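Local structure of toxin Tse2 (5AKO) at residues P64-T69 and F116-G121; A94-G99 and K129-S134; D123-L128 and V165-R170. The protein acts as a toxin that the H1 type VI secretion system delivers into the cytoplasm of recipient cells, where it is likely an NAD-dependent cytotoxin. All coordinates share one frame; numbering follows the deposited sequence.

Contact 1 of 3, residues P64-T69 and F116-G121; sequences PLLHPT and FVIPDG
F116 swings its ring anti to the backbone N (chi1 172°), while L65 sets CG beside its own backbone N (chi1 -70°); with these choices the leucine meets the phenylalanine at about a right angle. The contact is made by one branch of the leucine: CD1 lies 3.6 Å from F116 CD1, and F116 CG is a little further, at 3.9 Å from L65 CD1. The methyl approaches the ring obliquely. On the same ring, L66 CD2 makes a looser approach of 4.4 Å to F116 CD2, again oblique. L66 meets I118 differently, tip to tip. The end methyl I118 CD1 sits 3.9 Å from L66 CD2 and equally 3.9 Å from L66 CD1, nestled against the fork of the leucine. The two consecutive leucines occupy the middle of a type I beta turn from P64 to H67, closed by H67 N bonding to P64 O at 3.2 Å, and both point toward the strand. All four touching side chains are buried, and their interaction is purely apolar. The polar backbone of the turn is dealt with separately: L65 O accepts from R35 NE and L66 O from T100 OG1. The turn thus packs on the inward-facing residues of strand 114-118, which pairs antiparallel with strand 33-37, while helix 154-176 also lies against F116.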
loop_
_atom_site.group_PDB
_atom_site.type_symbol
_atom_site.label_atom_id
_atom_site.label_comp_id
_atom_site.label_asym_id
_atom_site.label_seq_id
_atom_site.Cartn_x
_atom_site.Cartn_y
_atom_site.Cartn_z
ATOM N N PRO C 64 -31.932 -3.822 2.986
ATOM C CA PRO C 64 -30.638 -4.440 3.284
ATOM C C PRO C 64 -29.640 -3.428 3.834
ATOM O O PRO C 64 -28.578 -3.237 3.274
ATOM C CB PRO C 64 -30.210 -5.005 1.921
ATOM C CG PRO C 64 -30.839 -4.085 0.948
ATOM C CD PRO C 64 -32.175 -3.766 1.539
ATOM N N LEU C 65 -30.003 -2.794 4.951
ATOM C CA LEU C 65 -29.315 -1.582 5.411
ATOM C C LEU C 65 -27.899 -1.831 5.926
ATOM O O LEU C 65 -27.058 -0.956 5.893
ATOM C CB LEU C 65 -30.164 -0.901 6.489
ATOM C CG LEU C 65 -31.481 -0.235 6.020
ATOM C CD1 LEU C 65 -32.157 0.440 7.191
ATOM C CD2 LEU C 65 -31.245 0.802 4.939
ATOM N N LEU C 66 -27.684 -3.008 6.462
ATOM C CA LEU C 66 -26.419 -3.404 6.992
ATOM C C LEU C 66 -25.744 -4.454 6.098
ATOM O O LEU C 66 -24.887 -5.197 6.561
ATOM C CB LEU C 66 -26.636 -4.011 8.384
ATOM C CG LEU C 66 -27.322 -3.148 9.431
ATOM C CD1 LEU C 66 -27.571 -3.929 10.711
ATOM C CD2 LEU C 66 -26.542 -1.925 9.767
ATOM N N HIS C 67 -26.147 -4.528 4.837
ATOM C CA HIS C 67 -25.467 -5.374 3.881
ATOM C C HIS C 67 -24.236 -4.650 3.412
ATOM O O HIS C 67 -24.304 -3.471 3.084
ATOM C CB HIS C 67 -26.346 -5.666 2.647
ATOM C CG HIS C 67 -27.426 -6.659 2.897
ATOM N ND1 HIS C 67 -27.952 -7.444 1.899
ATOM C CD2 HIS C 67 -28.109 -6.973 4.021
ATOM C CE1 HIS C 67 -28.889 -8.227 2.406
ATOM N NE2 HIS C 67 -29.000 -7.964 3.697
ATOM N N PRO C 68 -23.115 -5.338 3.362
ATOM C CA PRO C 68 -21.931 -4.740 2.778
ATOM C C PRO C 68 -21.946 -4.944 1.278
ATOM O O PRO C 68 -22.541 -5.915 0.825
ATOM C CB PRO C 68 -20.809 -5.603 3.342
ATOM C CG PRO C 68 -21.422 -6.948 3.515
ATOM C CD PRO C 68 -22.814 -6.660 3.957
ATOM N N THR C 69 -21.256 -4.080 0.534
ATOM C CA THR C 69 -20.965 -4.355 -0.867
ATOM C C THR C 69 -20.166 -5.664 -0.944
ATOM O O THR C 69 -19.225 -5.914 -0.140
ATOM C CB THR C 69 -20.130 -3.231 -1.555
ATOM O OG1 THR C 69 -18.869 -3.092 -0.874
ATOM C CG2 THR C 69 -20.860 -1.885 -1.558
ATOM N N PHE C 116 -29.163 5.113 10.177
ATOM C CA PHE C 116 -29.933 4.093 10.805
ATOM C C PHE C 116 -29.229 3.792 12.105
ATOM O O PHE C 116 -28.027 3.570 12.087
ATOM C CB PHE C 116 -29.981 2.861 9.924
ATOM C CG PHE C 116 -30.607 1.678 10.582
ATOM C CD1 PHE C 116 -31.968 1.570 10.656
ATOM C CD2 PHE C 116 -29.835 0.694 11.161
ATOM C CE1 PHE C 116 -32.566 0.481 11.276
ATOM C CE2 PHE C 116 -30.424 -0.375 11.820
ATOM C CZ PHE C 116 -31.787 -0.489 11.873
ATOM N N VAL C 117 -29.989 3.706 13.214
ATOM C CA VAL C 117 -29.425 3.639 14.581
ATOM C C VAL C 117 -29.508 2.238 15.153
ATOM O O VAL C 117 -30.559 1.641 15.105
ATOM C CB VAL C 117 -30.202 4.513 15.571
ATOM C CG1 VAL C 117 -29.532 4.446 16.921
ATOM C CG2 VAL C 117 -30.310 5.972 15.090
ATOM N N ILE C 118 -28.392 1.727 15.677
ATOM C CA ILE C 118 -28.308 0.432 16.335
ATOM C C ILE C 118 -28.025 0.716 17.802
ATOM O O ILE C 118 -26.885 1.113 18.171
ATOM C CB ILE C 118 -27.199 -0.433 15.760
ATOM C CG1 ILE C 118 -27.440 -0.666 14.254
ATOM C CG2 ILE C 118 -27.113 -1.757 16.508
ATOM C CD1 ILE C 118 -26.403 -1.589 13.616
ATOM N N PRO C 119 -29.076 0.619 18.637
ATOM C CA PRO C 119 -28.863 1.192 19.969
ATOM C C PRO C 119 -28.023 0.295 20.839
ATOM O O PRO C 119 -28.035 -0.927 20.659
ATOM C CB PRO C 119 -30.281 1.301 20.526
ATOM C CG PRO C 119 -31.095 1.565 19.284
ATOM C CD PRO C 119 -30.497 0.620 18.276
ATOM N N ASP C 120 -27.282 0.886 21.769
ATOM C CA ASP C 120 -26.692 0.077 22.831
ATOM C C ASP C 120 -27.740 -0.939 23.257
ATOM O O ASP C 120 -28.913 -0.595 23.368
ATOM C CB ASP C 120 -26.338 0.949 24.035
ATOM C CG ASP C 120 -27.553 1.642 24.609
ATOM O OD1 ASP C 120 -28.139 2.468 23.888
ATOM O OD2 ASP C 120 -27.953 1.352 25.762
ATOM N N GLY C 121 -27.336 -2.175 23.480
ATOM C CA GLY C 121 -28.255 -3.212 23.971
ATOM C C GLY C 121 -28.947 -4.047 22.893
ATOM O O GLY C 121 -29.711 -4.958 23.206
#

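Contact 2 of 3, residues A94-G99 and K129-S134; sequences APDTGG and KVKQDS
D96 and K131 meet across this contact with their side chains at about a right angle, and the carboxylate touches the lysine's methylenes before its charge. D96 OD1 lies 3.6 Å from K131 CD and 3.6 Å from K131 CE. A bend at the last torsion of K131 (chi4 54°) turns the ammonium aside, leaving K131 NZ 4.0 Å from D96 OD1, too far for a salt bridge. K129 reaches the neighbouring P95 with a chain extended beyond CG; its NZ packs 4.0 Å from P95 CB and stays 4.5 Å from D96 OD2. The two lysine charges probably attract the carboxylate through space without gripping it. The firm partner of D96 OD1 is the hydroxyl of Y24, which also has a weak hydrogen bond with K131 NZ. K129 places its ammonium in a cation-pi contact with the Y24 ring, and a weak hydrogen bond links K129 NZ to Y26 OH. Further along the strand, D133 OD2 is held by T145 OG1 and H143 ND1. Inside the loop, T97 OG1 donates to P95 O at 3.0 Å, from well above the carbonyl plane, tying the chain back across D96. The loop that leads into strand 100-103 is thereby laid over strand 128-136, which runs between strands 24-25 and 141-148 in an antiparallel sheet; M147 of the latter strand touches D96, K129 and K131 alike.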
loop_
_atom_site.group_PDB
_atom_site.type_symbol
_atom_site.label_atom_id
_atom_site.label_comp_id
_atom_site.label_asym_id
_atom_site.label_seq_id
_atom_site.Cartn_x
_atom_site.Cartn_y
_atom_site.Cartn_z
ATOM N N ALA C 94 -15.265 -15.462 5.636
ATOM C CA ALA C 94 -14.623 -15.748 6.923
ATOM C C ALA C 94 -14.454 -14.449 7.749
ATOM O O ALA C 94 -14.362 -13.385 7.209
ATOM C CB ALA C 94 -13.257 -16.394 6.684
ATOM N N PRO C 95 -14.392 -14.559 9.076
ATOM C CA PRO C 95 -14.099 -13.374 9.889
ATOM C C PRO C 95 -12.839 -12.545 9.477
ATOM O O PRO C 95 -11.902 -13.056 8.845
ATOM C CB PRO C 95 -13.913 -13.934 11.297
ATOM C CG PRO C 95 -14.270 -15.392 11.244
ATOM C CD PRO C 95 -14.527 -15.805 9.848
ATOM N N ASP C 96 -12.823 -11.285 9.898
ATOM C CA ASP C 96 -11.705 -10.366 9.697
ATOM C C ASP C 96 -11.310 -10.174 8.244
ATOM O O ASP C 96 -10.150 -9.926 7.898
ATOM C CB ASP C 96 -10.515 -10.773 10.541
ATOM C CG ASP C 96 -10.793 -10.631 12.007
ATOM O OD1 ASP C 96 -10.965 -9.482 12.500
ATOM O OD2 ASP C 96 -10.870 -11.662 12.684
ATOM N N THR C 97 -12.280 -10.280 7.375
ATOM C CA THR C 97 -11.986 -10.081 5.975
ATOM C C THR C 97 -12.882 -8.975 5.422
ATOM O O THR C 97 -13.259 -8.996 4.270
ATOM C CB THR C 97 -12.103 -11.393 5.174
ATOM O OG1 THR C 97 -11.512 -12.477 5.912
ATOM C CG2 THR C 97 -11.289 -11.301 3.857
ATOM N N GLY C 98 -13.156 -7.995 6.275
ATOM C CA GLY C 98 -14.034 -6.885 5.979
ATOM C C GLY C 98 -15.418 -7.094 6.561
ATOM O O GLY C 98 -15.671 -8.035 7.294
ATOM N N GLY C 99 -16.337 -6.238 6.184
ATOM C CA GLY C 99 -17.698 -6.312 6.729
ATOM C C GLY C 99 -18.418 -4.963 6.573
ATOM O O GLY C 99 -18.025 -4.145 5.738
ATOM N N LYS C 129 -20.536 -10.930 14.564
ATOM C CA LYS C 129 -19.898 -10.207 15.652
ATOM C C LYS C 129 -19.556 -8.827 15.164
ATOM O O LYS C 129 -19.568 -8.585 13.957
ATOM C CB LYS C 129 -18.677 -10.938 16.173
ATOM C CG LYS C 129 -17.535 -11.079 15.182
ATOM C CD LYS C 129 -16.520 -12.129 15.633
ATOM C CE LYS C 129 -15.285 -12.124 14.752
ATOM N NZ LYS C 129 -14.280 -13.098 15.232
ATOM N N VAL C 130 -19.275 -7.942 16.111
ATOM C CA VAL C 130 -19.036 -6.542 15.854
ATOM C C VAL C 130 -17.699 -6.226 16.432
ATOM O O VAL C 130 -17.513 -6.345 17.620
ATOM C CB VAL C 130 -20.098 -5.681 16.553
ATOM C CG1 VAL C 130 -19.863 -4.200 16.304
ATOM C CG2 VAL C 130 -21.472 -6.105 16.074
ATOM N N LYS C 131 -16.780 -5.816 15.576
ATOM C CA LYS C 131 -15.396 -5.575 15.920
ATOM C C LYS C 131 -15.122 -4.100 16.057
ATOM O O LYS C 131 -15.447 -3.327 15.166
ATOM C CB LYS C 131 -14.500 -6.116 14.804
ATOM C CG LYS C 131 -13.019 -5.761 14.940
ATOM C CD LYS C 131 -12.233 -6.367 13.795
ATOM C CE LYS C 131 -10.739 -6.124 13.900
ATOM N NZ LYS C 131 -10.230 -6.577 15.212
ATOM N N GLN C 132 -14.499 -3.714 17.163
ATOM C CA GLN C 132 -14.063 -2.351 17.359
ATOM C C GLN C 132 -12.773 -2.236 16.619
ATOM O O GLN C 132 -11.873 -2.987 16.881
ATOM C CB GLN C 132 -13.833 -2.017 18.834
ATOM C CG GLN C 132 -13.291 -0.607 19.008
ATOM C CD GLN C 132 -13.027 -0.187 20.433
ATOM O OE1 GLN C 132 -13.227 -0.930 21.382
ATOM N NE2 GLN C 132 -12.506 1.007 20.575
ATOM N N ASP C 133 -12.682 -1.298 15.686
ATOM C CA ASP C 133 -11.401 -1.020 15.018
ATOM C C ASP C 133 -10.910 0.298 15.637
ATOM O O ASP C 133 -11.209 0.589 16.771
ATOM C CB ASP C 133 -11.564 -0.898 13.514
ATOM C CG ASP C 133 -12.342 -2.073 12.877
ATOM O OD1 ASP C 133 -11.822 -3.184 12.786
ATOM O OD2 ASP C 133 -13.441 -1.881 12.358
ATOM N N SER C 134 -10.177 1.095 14.897
ATOM C CA SER C 134 -9.506 2.236 15.481
ATOM C C SER C 134 -10.370 3.462 15.494
ATOM O O SER C 134 -11.354 3.545 14.799
ATOM C CB SER C 134 -8.245 2.545 14.685
ATOM O OG SER C 134 -7.287 1.504 14.853
#

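Contact 3 of 3, residues D123-L128 and V165-R170; sequences DIPPDL and VRNAIR
The backbone carbonyl of D123 receives the side-chain amide of N167 in a short bond, N167 ND2 to D123 O being 2.8 Å with a nearly straight N-H...O angle of 168°. The oxygen lies close to the plane of the N167 amide, so the donor N-H is well aimed; seen from the acceptor, however, ND2 stands above the D123 carbonyl plane, 53° out of it. The torsion of N167 that sets CG beside the backbone N (chi1 -65°) lifts the amide off the helix toward the loop. A second link runs through a water: D123 N donates to it at 3.0 Å, and the water in turn donates to N167 O at 2.9 Å. One helical residue thus serves both polar backbone atoms of D123, its amide taking the carbonyl directly and its own carbonyl reaching the N-H through solvent. In this toxin of the Tse2 ADP-ribosyltransferase family, this is how the connection from strand 114-118 to strand 128-136, which joins the two antiparallel sheets, is tied to the long C-terminal helix 154-176. P125 runs alongside the amide in a loose van der Waals contact, its ring pointing the opposite way, with P125 CD 4.1 Å from N167 ND2. P125 also rests on Q160 and F164, earlier along the same helix. It opens a type I turn that ends at L128, closed by L128 N bonding to P125 O at 3.0 Å, and the N-H of D127 within that turn is held by Q160 OE1.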
loop_
_atom_site.group_PDB
_atom_site.type_symbol
_atom_site.label_atom_id
_atom_site.label_comp_id
_atom_site.label_asym_id
_atom_site.label_seq_id
_atom_site.Cartn_x
_atom_site.Cartn_y
_atom_site.Cartn_z
ATOM N N ASP C 123 -29.539 -6.918 20.269
ATOM C CA ASP C 123 -29.112 -8.321 20.152
ATOM C C ASP C 123 -28.373 -8.558 18.847
ATOM O O ASP C 123 -28.864 -8.204 17.782
ATOM C CB ASP C 123 -30.319 -9.260 20.260
ATOM C CG ASP C 123 -30.890 -9.331 21.735
ATOM O OD1 ASP C 123 -30.313 -8.721 22.674
ATOM O OD2 ASP C 123 -31.922 -9.988 21.971
ATOM N N ILE C 124 -27.189 -9.137 18.958
ATOM C CA ILE C 124 -26.407 -9.500 17.833
ATOM C C ILE C 124 -26.731 -10.913 17.329
ATOM O O ILE C 124 -26.557 -11.926 18.049
ATOM C CB ILE C 124 -24.914 -9.447 18.192
ATOM C CG1 ILE C 124 -24.514 -8.046 18.670
ATOM C CG2 ILE C 124 -24.076 -9.852 16.978
ATOM C CD1 ILE C 124 -23.137 -7.954 19.324
ATOM N N PRO C 125 -27.142 -11.032 16.050
ATOM C CA PRO C 125 -27.455 -12.377 15.592
ATOM C C PRO C 125 -26.333 -13.373 15.876
ATOM O O PRO C 125 -25.138 -13.004 15.795
ATOM C CB PRO C 125 -27.674 -12.187 14.098
ATOM C CG PRO C 125 -28.207 -10.791 14.007
ATOM C CD PRO C 125 -27.391 -10.031 15.000
ATOM N N PRO C 126 -26.702 -14.618 16.199
ATOM C CA PRO C 126 -25.786 -15.606 16.745
ATOM C C PRO C 126 -24.479 -15.831 16.000
ATOM O O PRO C 126 -23.451 -16.095 16.644
ATOM C CB PRO C 126 -26.619 -16.923 16.751
ATOM C CG PRO C 126 -27.825 -16.650 15.896
ATOM C CD PRO C 126 -28.071 -15.167 16.087
ATOM N N ASP C 127 -24.485 -15.765 14.684
ATOM C CA ASP C 127 -23.231 -16.021 13.947
ATOM C C ASP C 127 -22.501 -14.761 13.428
ATOM O O ASP C 127 -21.623 -14.862 12.578
ATOM C CB ASP C 127 -23.513 -16.990 12.795
ATOM C CG ASP C 127 -23.836 -18.386 13.275
ATOM O OD1 ASP C 127 -23.057 -18.903 14.124
ATOM O OD2 ASP C 127 -24.843 -18.956 12.783
ATOM N N LEU C 128 -22.838 -13.599 13.974
ATOM C CA LEU C 128 -22.184 -12.360 13.614
ATOM C C LEU C 128 -21.468 -11.842 14.805
ATOM O O LEU C 128 -21.718 -12.288 15.939
ATOM C CB LEU C 128 -23.206 -11.331 13.193
ATOM C CG LEU C 128 -23.992 -11.587 11.910
ATOM C CD1 LEU C 128 -24.853 -10.380 11.591
ATOM C CD2 LEU C 128 -23.080 -11.882 10.728
ATOM N N VAL C 165 -30.990 -5.859 11.595
ATOM C CA VAL C 165 -31.829 -4.672 11.397
ATOM C C VAL C 165 -33.085 -4.760 12.258
ATOM O O VAL C 165 -33.439 -3.812 12.956
ATOM C CB VAL C 165 -32.266 -4.534 9.933
ATOM C CG1 VAL C 165 -33.318 -3.452 9.785
ATOM C CG2 VAL C 165 -31.070 -4.244 9.032
ATOM N N ARG C 166 -33.736 -5.914 12.228
ATOM C CA ARG C 166 -34.983 -6.117 12.961
ATOM C C ARG C 166 -34.741 -6.020 14.458
ATOM O O ARG C 166 -35.541 -5.429 15.158
ATOM C CB ARG C 166 -35.567 -7.505 12.657
ATOM C CG ARG C 166 -36.000 -7.739 11.217
ATOM C CD ARG C 166 -36.605 -9.136 11.123
ATOM N NE ARG C 166 -36.722 -9.608 9.760
ATOM C CZ ARG C 166 -37.786 -9.458 8.975
ATOM N NH1 ARG C 166 -38.870 -8.810 9.381
ATOM N NH2 ARG C 166 -37.766 -9.943 7.734
ATOM N N ASN C 167 -33.638 -6.593 14.950
ATOM C CA ASN C 167 -33.310 -6.505 16.385
ATOM C C ASN C 167 -33.136 -5.064 16.793
ATOM O O ASN C 167 -33.542 -4.659 17.912
ATOM C CB ASN C 167 -32.038 -7.285 16.730
ATOM C CG ASN C 167 -32.183 -8.773 16.516
ATOM O OD1 ASN C 167 -33.253 -9.262 16.168
ATOM N ND2 ASN C 167 -31.079 -9.497 16.664
ATOM N N ALA C 168 -32.560 -4.279 15.885
ATOM C CA ALA C 168 -32.249 -2.876 16.198
ATOM C C ALA C 168 -33.511 -2.039 16.340
ATOM O O ALA C 168 -33.602 -1.162 17.186
ATOM C CB ALA C 168 -31.333 -2.285 15.130
ATOM N N ILE C 169 -34.482 -2.330 15.485
ATOM C CA ILE C 169 -35.786 -1.668 15.526
ATOM C C ILE C 169 -36.576 -2.039 16.817
ATOM O O ILE C 169 -36.957 -1.159 17.589
ATOM C CB ILE C 169 -36.572 -2.022 14.268
ATOM C CG1 ILE C 169 -35.832 -1.455 13.043
ATOM C CG2 ILE C 169 -37.998 -1.464 14.348
ATOM C CD1 ILE C 169 -36.274 -2.059 11.721
ATOM N N ARG C 170 -36.749 -3.328 17.083
ATOM C CA ARG C 170 -37.254 -3.777 18.402
ATOM C C ARG C 170 -36.583 -3.023 19.550
ATOM O O ARG C 170 -37.253 -2.450 20.403
ATOM C CB ARG C 170 -37.048 -5.279 18.609
ATOM C CG ARG C 170 -38.006 -6.136 17.806
ATOM C CD ARG C 170 -37.581 -7.600 17.721
ATOM N NE ARG C 170 -38.234 -8.239 16.570
ATOM C CZ ARG C 170 -37.644 -9.067 15.700
ATOM N NH1 ARG C 170 -36.347 -9.385 15.807
ATOM N NH2 ARG C 170 -38.355 -9.569 14.700
HETATM O O HOH W 1 -32.409 -6.044 20.142
#

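How the contacts relate
Contact 1 lies near the centre of the chain and its touching residues are all buried and apolar, whereas contacts 2 and 3 lie further out, are only partly buried, and rely on polar groups. Contact 2 works by charges held near one another and by tyrosine hydroxyls; contact 3 by an amide and a water that satisfy loop backbone. Contact 1 packs against the helix that carries one side of contact 3: F116 CZ lies 3.7 Å from A168 CB, and L66 CD1 lies 3.9 Å from V165 CG2. Contact 2 joins them more lightly, through P68 against G99 and I124 against V130. Strand 128-136, entered from the loop of contact 3, carries contact 2.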